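Long-range contacts in SusD superfamily protein (Parabacteroides distasonis, PDB 3OTN), which probably binds carbohydrate at the bacterial outer membrane as a SusD-family nutrient-binding protein: residues Phe127-Lys138 / Arg153-Ile164; Thr457-Ile465 / Pro474-Tyr482. All coordinates share one frame; numbering follows the deposited sequence. Where two conformers were deposited one is given.

Contact 1 of 2, residues Phe127-Lys138 / Arg153-Ile164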
loop_
_atom_site.group_PDB
_atom_site.type_symbol
_atom_site.label_atom_id
_atom_site.label_comp_id
_atom_site.label_asym_id
_atom_site.label_seq_id
_atom_site.Cartn_x
_atom_site.Cartn_y
_atom_site.Cartn_z
ATOM N N PHE A 127 -2.736 2.357 11.440
ATOM C CA PHE A 127 -1.400 1.961 10.980
ATOM C C PHE A 127 -0.958 2.819 9.810
ATOM O O PHE A 127 0.212 3.154 9.737
ATOM C CB PHE A 127 -1.389 0.454 10.625
ATOM C CG PHE A 127 -0.034 -0.118 10.314
ATOM C CD1 PHE A 127 1.055 0.108 11.144
ATOM C CD2 PHE A 127 0.129 -0.958 9.228
ATOM C CE1 PHE A 127 2.292 -0.480 10.863
ATOM C CE2 PHE A 127 1.347 -1.560 8.943
ATOM C CZ PHE A 127 2.439 -1.302 9.744
ATOM N N TYR A 128 -1.871 3.172 8.894
ATOM C CA TYR A 128 -1.531 4.118 7.821
ATOM C C TYR A 128 -1.269 5.514 8.425
ATOM O O TYR A 128 -0.225 6.116 8.163
ATOM C CB TYR A 128 -2.597 4.188 6.733
ATOM C CG TYR A 128 -2.455 3.087 5.748
ATOM C CD1 TYR A 128 -2.822 1.778 6.079
ATOM C CD2 TYR A 128 -1.831 3.306 4.516
ATOM C CE1 TYR A 128 -2.646 0.719 5.163
ATOM C CE2 TYR A 128 -1.667 2.274 3.604
ATOM C CZ TYR A 128 -2.069 0.991 3.916
ATOM O OH TYR A 128 -1.903 -0.006 2.982
ATOM N N LEU A 129 -2.178 5.977 9.290
ATOM C CA LEU A 129 -2.004 7.296 9.923
ATOM C C LEU A 129 -0.664 7.470 10.647
ATOM O O LEU A 129 0.048 8.490 10.441
ATOM C CB LEU A 129 -3.141 7.609 10.878
ATOM C CG LEU A 129 -4.472 7.968 10.253
ATOM C CD1 LEU A 129 -5.498 7.982 11.411
ATOM C CD2 LEU A 129 -4.404 9.353 9.580
ATOM N N VAL A 130 -0.277 6.499 11.456
ATOM C CA VAL A 130 0.964 6.656 12.241
ATOM C C VAL A 130 2.199 6.619 11.374
ATOM O O VAL A 130 3.165 7.324 11.673
ATOM C CB VAL A 130 1.136 5.642 13.451
ATOM C CG1 VAL A 130 0.072 5.887 14.538
ATOM C CG2 VAL A 130 1.144 4.201 12.980
ATOM N N ARG A 131 2.181 5.825 10.301
ATOM C CA ARG A 131 3.341 5.720 9.392
ATOM C C ARG A 131 3.536 6.970 8.536
ATOM O O ARG A 131 4.665 7.356 8.283
ATOM C CB ARG A 131 3.220 4.492 8.493
ATOM C CG ARG A 131 3.487 3.191 9.264
ATOM C CD ARG A 131 3.474 1.989 8.367
ATOM N NE ARG A 131 2.155 1.774 7.789
ATOM C CZ ARG A 131 1.900 0.906 6.822
ATOM N NH1 ARG A 131 2.867 0.144 6.313
ATOM N NH2 ARG A 131 0.659 0.797 6.372
ATOM N N ILE A 132 2.425 7.585 8.144
ATOM C CA ILE A 132 2.405 8.773 7.291
ATOM C C ILE A 132 2.708 10.031 8.086
ATOM O O ILE A 132 3.544 10.826 7.658
ATOM C CB ILE A 132 1.022 8.912 6.540
ATOM C CG1 ILE A 132 0.862 7.754 5.558
ATOM C CG2 ILE A 132 0.904 10.269 5.770
ATOM C CD1 ILE A 132 -0.558 7.608 4.926
ATOM N N PHE A 133 2.021 10.199 9.229
ATOM C CA PHE A 133 2.027 11.439 9.994
ATOM C C PHE A 133 2.685 11.389 11.338
ATOM O O PHE A 133 2.852 12.445 11.952
ATOM C CB PHE A 133 0.565 11.893 10.238
ATOM C CG PHE A 133 -0.218 12.130 8.971
ATOM C CD1 PHE A 133 -0.003 13.276 8.212
ATOM C CD2 PHE A 133 -1.207 11.249 8.578
ATOM C CE1 PHE A 133 -0.718 13.517 7.056
ATOM C CE2 PHE A 133 -1.940 11.475 7.421
ATOM C CZ PHE A 133 -1.702 12.608 6.658
ATOM N N GLY A 134 2.999 10.196 11.851
ATOM C CA GLY A 134 3.650 10.082 13.145
ATOM C C GLY A 134 2.613 10.134 14.249
ATOM O O GLY A 134 1.636 9.403 14.194
ATOM N N ASP A 135 2.833 10.969 15.257
ATOM C CA ASP A 135 1.882 11.123 16.352
ATOM C C ASP A 135 0.530 11.584 15.778
ATOM O O ASP A 135 0.506 12.467 14.957
ATOM C CB ASP A 135 2.378 12.185 17.346
ATOM C CG ASP A 135 3.609 11.754 18.148
ATOM O OD1 ASP A 135 4.151 10.658 17.954
ATOM O OD2 ASP A 135 4.052 12.565 18.988
ATOM N N VAL A 136 -0.555 10.981 16.217
ATOM C CA VAL A 136 -1.912 11.339 15.769
ATOM C C VAL A 136 -2.877 11.192 16.925
ATOM O O VAL A 136 -2.549 10.499 17.923
ATOM C CB VAL A 136 -2.369 10.482 14.587
ATOM C CG1 VAL A 136 -1.484 10.748 13.378
ATOM C CG2 VAL A 136 -2.396 8.988 14.956
ATOM N N PRO A 137 -4.046 11.870 16.851
ATOM C CA PRO A 137 -5.048 11.713 17.912
ATOM C C PRO A 137 -5.482 10.274 18.158
ATOM O O PRO A 137 -5.716 9.528 17.229
ATOM C CB PRO A 137 -6.223 12.556 17.405
ATOM C CG PRO A 137 -5.564 13.624 16.592
ATOM C CD PRO A 137 -4.426 12.961 15.928
ATOM N N LYS A 138 -5.561 9.930 19.432
ATOM C CA LYS A 138 -5.900 8.618 19.921
ATOM C C LYS A 138 -7.395 8.607 20.253
ATOM O O LYS A 138 -7.783 9.019 21.333
ATOM C CB LYS A 138 -5.062 8.342 21.166
ATOM C CG LYS A 138 -5.251 6.965 21.799
ATOM C CD LYS A 138 -4.171 6.702 22.859
ATOM C CE LYS A 138 -4.336 7.524 24.066
ATOM N NZ LYS A 138 -3.337 7.136 25.118
ATOM N N ARG A 153 -2.469 15.320 19.437
ATOM C CA ARG A 153 -1.797 14.179 18.844
ATOM C C ARG A 153 -1.166 13.370 19.978
ATOM O O ARG A 153 -0.531 13.935 20.849
ATOM C CB ARG A 153 -0.713 14.636 17.859
ATOM C CG ARG A 153 -1.241 15.543 16.745
ATOM C CD ARG A 153 -0.088 16.217 16.022
ATOM N NE ARG A 153 0.733 15.240 15.355
ATOM C CZ ARG A 153 2.007 15.382 14.983
ATOM N NH1 ARG A 153 2.716 16.468 15.237
ATOM N NH2 ARG A 153 2.597 14.367 14.374
ATOM N N ALA A 154 -1.306 12.044 19.943
ATOM C CA ALA A 154 -0.761 11.176 20.981
ATOM C C ALA A 154 0.509 10.512 20.415
ATOM O O ALA A 154 0.653 10.380 19.174
ATOM C CB ALA A 154 -1.805 10.124 21.380
ATOM N N PRO A 155 1.409 10.047 21.296
ATOM C CA PRO A 155 2.629 9.410 20.757
ATOM C C PRO A 155 2.349 8.207 19.868
ATOM O O PRO A 155 1.429 7.448 20.153
ATOM C CB PRO A 155 3.384 8.976 22.013
ATOM C CG PRO A 155 2.958 9.964 23.072
ATOM C CD PRO A 155 1.508 10.282 22.757
ATOM N N VAL A 156 3.145 8.031 18.818
ATOM C CA VAL A 156 3.059 6.854 17.973
ATOM C C VAL A 156 3.007 5.572 18.817
ATOM O O VAL A 156 2.118 4.733 18.627
ATOM C CB VAL A 156 4.244 6.772 16.933
ATOM C CG1 VAL A 156 4.299 5.389 16.263
ATOM C CG2 VAL A 156 4.113 7.842 15.856
ATOM N N LYS A 157 3.914 5.429 19.779
ATOM C CA LYS A 157 3.955 4.211 20.607
ATOM C C LYS A 157 2.622 3.884 21.294
ATOM O O LYS A 157 2.211 2.716 21.328
ATOM C CB LYS A 157 5.093 4.259 21.639
ATOM C CG LYS A 157 5.377 2.874 22.267
ATOM C CD LYS A 157 6.653 2.910 23.135
ATOM C CE LYS A 157 7.091 1.494 23.596
ATOM N NZ LYS A 157 6.050 0.856 24.421
ATOM N N GLU A 158 1.930 4.908 21.778
ATOM C CA GLU A 158 0.610 4.723 22.367
ATOM C C GLU A 158 -0.441 4.232 21.355
ATOM O O GLU A 158 -1.285 3.405 21.702
ATOM C CB GLU A 158 0.116 6.004 23.079
ATOM C CG GLU A 158 0.919 6.449 24.332
ATOM C CD GLU A 158 0.364 7.749 24.965
ATOM O OE1 GLU A 158 -0.789 8.116 24.653
ATOM O OE2 GLU A 158 1.067 8.401 25.775
ATOM N N ILE A 159 -0.403 4.738 20.127
ATOM C CA ILE A 159 -1.353 4.323 19.104
ATOM C C ILE A 159 -1.138 2.824 18.827
ATOM O O ILE A 159 -2.093 2.051 18.797
ATOM C CB ILE A 159 -1.215 5.111 17.776
ATOM C CG1 ILE A 159 -1.432 6.630 17.949
ATOM C CG2 ILE A 159 -2.126 4.528 16.710
ATOM C CD1 ILE A 159 -2.725 7.029 18.697
ATOM N N TYR A 160 0.114 2.417 18.660
ATOM C CA TYR A 160 0.422 1.003 18.503
ATOM C C TYR A 160 0.018 0.155 19.738
ATOM O O TYR A 160 -0.672 -0.853 19.596
ATOM C CB TYR A 160 1.905 0.769 18.227
ATOM C CG TYR A 160 2.416 0.921 16.813
ATOM C CD1 TYR A 160 2.489 -0.166 15.948
ATOM C CD2 TYR A 160 2.949 2.122 16.378
ATOM C CE1 TYR A 160 3.030 -0.030 14.635
ATOM C CE2 TYR A 160 3.458 2.269 15.096
ATOM C CZ TYR A 160 3.509 1.196 14.235
ATOM O OH TYR A 160 4.066 1.369 13.006
ATOM N N ASP A 161 0.443 0.569 20.925
ATOM C CA ASP A 161 0.253 -0.267 22.122
ATOM C C ASP A 161 -1.198 -0.319 22.618
ATOM O O ASP A 161 -1.597 -1.307 23.226
ATOM C CB ASP A 161 1.111 0.234 23.294
ATOM C CG ASP A 161 2.601 0.073 23.069
ATOM O OD1 ASP A 161 3.019 -0.642 22.150
ATOM O OD2 ASP A 161 3.345 0.678 23.850
ATOM N N GLU A 162 -1.945 0.763 22.429
ATOM C CA GLU A 162 -3.315 0.865 22.930
ATOM C C GLU A 162 -4.389 0.582 21.908
ATOM O O GLU A 162 -5.490 0.151 22.278
ATOM C CB GLU A 162 -3.551 2.252 23.576
ATOM C CG GLU A 162 -2.686 2.500 24.811
ATOM C CD GLU A 162 -2.778 3.910 25.396
ATOM O OE1 GLU A 162 -3.888 4.494 25.406
ATOM O OE2 GLU A 162 -1.730 4.421 25.870
ATOM N N ILE A 163 -4.113 0.821 20.633
ATOM C CA ILE A 163 -5.128 0.627 19.605
ATOM C C ILE A 163 -4.759 -0.484 18.639
ATOM O O ILE A 163 -5.409 -1.517 18.597
ATOM C CB ILE A 163 -5.443 1.910 18.802
ATOM C CG1 ILE A 163 -5.800 3.052 19.763
ATOM C CG2 ILE A 163 -6.641 1.625 17.809
ATOM C CD1 ILE A 163 -6.224 4.356 19.040
ATOM N N ILE A 164 -3.710 -0.271 17.860
ATOM C CA ILE A 164 -3.401 -1.148 16.745
ATOM C C ILE A 164 -3.176 -2.598 17.202
ATOM O O ILE A 164 -3.830 -3.506 16.708
ATOM C CB ILE A 164 -2.198 -0.637 15.949
ATOM C CG1 ILE A 164 -2.470 0.756 15.356
ATOM C CG2 ILE A 164 -1.806 -1.610 14.842
ATOM C CD1 ILE A 164 -1.231 1.392 14.682
HETATM O O HOH W 1 2.438 14.076 20.484
#
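The Y160 hydroxyl meets the F127 ring at its edge, near the ring plane, with Y160 OH 3.3 Å from F127 CE1, while R131 NE lies over the centre of one face of the F127 ring. I164 CD1 sits off-centre over one face of the Y160 ring. The guanidinium of R153 takes D135 O at its edge and has D135 CB over one face. Both NE and NH2 close on that single carbonyl oxygen, R153 NE at 2.8 Å from D135 O and from above the carbonyl plane, NH2 in the plane on a lone pair. The R153 chain is bent at chi3 (64°), and the guanidinium meets the oxygen side-on. Beyond the pair, NH2 also bonds N479 OD1 and NH1 bonds T477 OG1. A methionine in place of R153 would probably leave D135 O without either of its side-chain donors and N479 OD1 without its guanidinium partner. Between the helices, which run antiparallel at 166° with their axes 10.4 Å apart, V130 is a knob among V156, I159, Y160 and I164; its CG1 presses tightly on I159 CG2 at 3.4 Å. This apolar packing forms the interior of a helical hairpin, in keeping with the TPR-like helical scaffold of SusD proteins. The loop after G134 then pairs V136 with A154 in a single antiparallel bridge, A154 N lying 2.8 Å from V136 O. D135 OD1 receives V156 N at the start of helix 156-172. At the more exposed margin K138 NZ bridges two acids one helical turn apart, 2.8 Å from E158 OE1 and 2.7 Å from E162 OE1. There the lysine probably offsets part of the negative charge of E158 and E162, drawing the two carboxylates together.

Contact 2 of 2, residues Thr457-Ile465 / Pro474-Tyr482. With EDO (1,2-ethanediol), chain Q.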
loop_
_atom_site.group_PDB
_atom_site.type_symbol
_atom_site.label_atom_id
_atom_site.label_comp_id
_atom_site.label_asym_id
_atom_site.label_seq_id
_atom_site.Cartn_x
_atom_site.Cartn_y
_atom_site.Cartn_z
ATOM N N THR A 457 16.517 14.941 4.843
ATOM C CA THR A 457 16.800 15.230 6.226
ATOM C C THR A 457 15.776 14.534 7.122
ATOM O O THR A 457 14.877 13.813 6.632
ATOM C CB THR A 457 16.745 16.746 6.471
ATOM O OG1 THR A 457 15.377 17.211 6.451
ATOM C CG2 THR A 457 17.611 17.520 5.432
ATOM N N GLU A 458 15.876 14.765 8.432
ATOM C CA GLU A 458 14.901 14.262 9.406
ATOM C C GLU A 458 13.445 14.664 9.046
ATOM O O GLU A 458 12.485 13.910 9.296
ATOM C CB GLU A 458 15.272 14.745 10.823
ATOM C CG GLU A 458 16.592 14.179 11.406
ATOM C CD GLU A 458 17.892 14.924 10.998
ATOM O OE1 GLU A 458 17.897 15.837 10.124
ATOM O OE2 GLU A 458 18.930 14.554 11.570
ATOM N N THR A 459 13.281 15.849 8.463
ATOM C CA THR A 459 11.963 16.353 8.040
ATOM C C THR A 459 11.180 15.392 7.145
ATOM O O THR A 459 9.976 15.174 7.363
ATOM C CB THR A 459 12.119 17.709 7.328
ATOM O OG1 THR A 459 12.790 18.605 8.213
ATOM C CG2 THR A 459 10.779 18.304 6.906
ATOM N N GLN A 460 11.882 14.782 6.186
ATOM C CA GLN A 460 11.253 13.931 5.169
ATOM C C GLN A 460 10.804 12.566 5.721
ATOM O O GLN A 460 10.079 11.854 5.037
ATOM C CB GLN A 460 12.168 13.730 3.967
ATOM C CG GLN A 460 12.273 14.928 3.014
ATOM C CD GLN A 460 13.026 16.114 3.587
ATOM O OE1 GLN A 460 14.071 15.963 4.241
ATOM N NE2 GLN A 460 12.509 17.312 3.327
ATOM N N LEU A 461 11.215 12.224 6.950
ATOM C CA LEU A 461 10.727 10.998 7.615
ATOM C C LEU A 461 9.199 10.951 7.851
ATOM O O LEU A 461 8.634 9.862 8.024
ATOM C CB LEU A 461 11.436 10.803 8.961
ATOM C CG LEU A 461 12.945 10.497 8.921
ATOM C CD1 LEU A 461 13.540 10.593 10.330
ATOM C CD2 LEU A 461 13.222 9.155 8.285
ATOM N N LEU A 462 8.551 12.118 7.889
ATOM C CA LEU A 462 7.102 12.203 8.050
ATOM C C LEU A 462 6.526 13.232 7.090
ATOM O O LEU A 462 7.249 14.091 6.590
ATOM C CB LEU A 462 6.751 12.607 9.489
ATOM C CG LEU A 462 7.097 11.596 10.580
ATOM C CD1 LEU A 462 6.902 12.200 11.975
ATOM C CD2 LEU A 462 6.295 10.304 10.434
ATOM N N PHE A 463 5.228 13.117 6.830
ATOM C CA PHE A 463 4.484 14.108 6.082
ATOM C C PHE A 463 3.846 15.074 7.058
ATOM O O PHE A 463 3.633 14.732 8.220
ATOM C CB PHE A 463 3.430 13.469 5.158
ATOM C CG PHE A 463 4.032 12.822 3.944
ATOM C CD1 PHE A 463 4.612 13.606 2.939
ATOM C CD2 PHE A 463 4.038 11.462 3.795
ATOM C CE1 PHE A 463 5.190 13.028 1.841
ATOM C CE2 PHE A 463 4.622 10.881 2.662
ATOM C CZ PHE A 463 5.171 11.651 1.708
ATOM N N PRO A 464 3.529 16.290 6.586
ATOM C CA PRO A 464 2.968 17.281 7.489
ATOM C C PRO A 464 1.521 16.987 7.850
ATOM O O PRO A 464 0.773 16.370 7.055
ATOM C CB PRO A 464 3.010 18.592 6.664
ATOM C CG PRO A 464 3.563 18.267 5.369
ATOM C CD PRO A 464 3.662 16.802 5.210
ATOM N N ILE A 465 1.117 17.483 9.003
ATOM C CA ILE A 465 -0.287 17.509 9.372
ATOM C C ILE A 465 -0.869 18.595 8.466
ATOM O O ILE A 465 -0.276 19.643 8.353
ATOM C CB ILE A 465 -0.495 17.877 10.841
ATOM C CG1 ILE A 465 0.349 16.986 11.782
ATOM C CG2 ILE A 465 -1.976 17.805 11.200
ATOM C CD1 ILE A 465 0.247 15.470 11.537
ATOM N N PRO A 474 -6.188 24.045 16.563
ATOM C CA PRO A 474 -4.839 24.430 16.929
ATOM C C PRO A 474 -4.215 23.612 18.061
ATOM O O PRO A 474 -3.064 23.880 18.366
ATOM C CB PRO A 474 -4.980 25.902 17.366
ATOM C CG PRO A 474 -6.391 26.134 17.552
ATOM C CD PRO A 474 -7.141 25.148 16.746
ATOM N N ASN A 475 -4.943 22.681 18.698
ATOM C CA ASN A 475 -4.296 21.706 19.604
ATOM C C ASN A 475 -3.464 20.631 18.894
ATOM O O ASN A 475 -2.778 19.876 19.558
ATOM C CB ASN A 475 -5.291 21.043 20.591
ATOM C CG ASN A 475 -5.675 21.963 21.747
ATOM O OD1 ASN A 475 -4.943 22.880 22.074
ATOM N ND2 ASN A 475 -6.827 21.724 22.350
ATOM N N LEU A 476 -3.552 20.537 17.565
ATOM C CA LEU A 476 -2.646 19.682 16.791
ATOM C C LEU A 476 -1.305 20.367 16.574
ATOM O O LEU A 476 -1.210 21.410 15.928
ATOM C CB LEU A 476 -3.242 19.303 15.435
ATOM C CG LEU A 476 -4.607 18.621 15.381
ATOM C CD1 LEU A 476 -5.056 18.454 13.921
ATOM C CD2 LEU A 476 -4.586 17.235 16.112
ATOM N N THR A 477 -0.248 19.776 17.099
ATOM C CA THR A 477 1.120 20.206 16.756
ATOM C C THR A 477 1.455 19.811 15.297
ATOM O O THR A 477 0.670 19.114 14.626
ATOM C CB THR A 477 2.159 19.586 17.709
ATOM O OG1 THR A 477 2.101 18.153 17.605
ATOM C CG2 THR A 477 1.883 20.019 19.167
ATOM N N GLN A 478 2.624 20.252 14.829
ATOM C CA GLN A 478 3.130 19.939 13.508
ATOM C C GLN A 478 4.411 19.118 13.583
ATOM O O GLN A 478 5.160 19.167 14.548
ATOM C CB GLN A 478 3.307 21.223 12.700
ATOM C CG GLN A 478 3.796 21.089 11.270
ATOM C CD GLN A 478 2.867 20.287 10.378
ATOM O OE1 GLN A 478 3.002 19.069 10.285
ATOM N NE2 GLN A 478 1.935 20.960 9.705
ATOM N N ASN A 479 4.620 18.307 12.562
ATOM C CA ASN A 479 5.856 17.584 12.412
ATOM C C ASN A 479 7.000 18.543 12.137
ATOM O O ASN A 479 6.834 19.581 11.467
ATOM C CB ASN A 479 5.722 16.454 11.373
ATOM C CG ASN A 479 4.858 15.319 11.889
ATOM O OD1 ASN A 479 4.900 14.997 13.092
ATOM N ND2 ASN A 479 4.067 14.704 11.006
ATOM N N GLN A 480 8.141 18.245 12.755
ATOM C CA GLN A 480 9.333 19.078 12.599
ATOM C C GLN A 480 9.677 19.339 11.107
ATOM O O GLN A 480 9.540 18.438 10.257
ATOM C CB GLN A 480 10.528 18.449 13.321
ATOM C CG GLN A 480 11.004 17.138 12.766
ATOM C CD GLN A 480 12.145 16.570 13.572
ATOM O OE1 GLN A 480 12.891 17.308 14.196
ATOM N NE2 GLN A 480 12.284 15.261 13.565
ATOM N N GLY A 481 10.118 20.569 10.827
ATOM C CA GLY A 481 10.478 20.999 9.471
ATOM C C GLY A 481 9.348 21.596 8.674
ATOM O O GLY A 481 9.583 22.163 7.612
ATOM N N TYR A 482 8.105 21.481 9.150
ATOM C CA TYR A 482 6.955 21.972 8.395
ATOM C C TYR A 482 6.243 23.094 9.148
ATOM O O TYR A 482 6.574 23.371 10.285
ATOM C CB TYR A 482 5.946 20.850 8.176
ATOM C CG TYR A 482 6.447 19.635 7.412
ATOM C CD1 TYR A 482 6.831 19.732 6.084
ATOM C CD2 TYR A 482 6.522 18.379 8.030
ATOM C CE1 TYR A 482 7.285 18.612 5.377
ATOM C CE2 TYR A 482 6.937 17.255 7.331
ATOM C CZ TYR A 482 7.327 17.379 6.008
ATOM O OH TYR A 482 7.777 16.279 5.320
ATOM O OXT TYR A 482 5.280 23.676 8.650
HETATM C C1 EDO Q . 8.766 13.959 15.364
HETATM O O1 EDO Q . 9.764 13.147 14.750
HETATM C C2 EDO Q . 8.360 15.002 14.341
HETATM O O2 EDO Q . 8.463 16.300 14.889
HETATM O O HOH W 2 10.604 14.104 11.078
HETATM O O HOH W 3 8.895 15.828 9.861
#
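Y482, the C-terminal residue, reaches across to 457-465 with its ring held between P464 and T459. Y482 CB lies 4.0 Å from P464 CB, and CG keeps to the same proline atom. At CD1 and CE1 the neighbour is P464 CG, which stands over the ring centre in a CH-pi contact, 3.6 Å from the centroid of the Y482 ring and 9° off the normal. T459 CG2 covers the opposite face, displaced toward the rim near CE1 and CZ; it points there because it is anti to the backbone N of T459. Along the other edge of the ring, still on the proline face, CD2 meets P464 CA and CE2 meets P464 N. The tip, Y482 OH, donates to L462 O at 2.6 Å, in the carbonyl plane and at the edge of the ring, so the phenol is fixed on both faces and at its end. The backbone brings the ring here through a type II turn from N479 to Y482, whose third residue, G481, has positive phi; the space where a CB would lie is taken by T459 OG1. This is the C-terminal tail of the SusD fold doubling back, after the short helix 467-472, antiparallel to 457-465, the loop that leads into that helix. Ahead of the turn, the amide of Q478 lies against the backbone of I465 and makes two bonds: Q478 OE1 accepts from I465 N at 2.8 Å, and Q478 NE2 donates to I465 O at 2.9 Å, each in the carbonyl plane on a lone pair. OE1 also takes N479 N. N479 ND2 gives a hydrogen to F463 O at 2.8 Å, in its own amide plane, and bonds F133 O besides. A water links T459 O with Q480 O, and an ethanediol, probably from the crystallisation liquor, accepts the Q480 N-H through O2.

From the N terminus, the chain runs through helix 108-133 and a loop without helix or strand before 153-164 returns antiparallel to it; contact 1 closes this loop. Much later, 457-465 leads into helix 467-472 and the C-terminal tail folds back on it, closing the second, shorter loop in contact 2. The two loops follow one another in series, neither nesting nor crossing, yet their contacts touch in space, with centres 14 Å apart. N479 joins them, backbone hydrogen bonding between I132 and F463 adds a second tie, and F133 packs on P464. The chain's end is thereby tied to the helical hairpin of its N-terminal part.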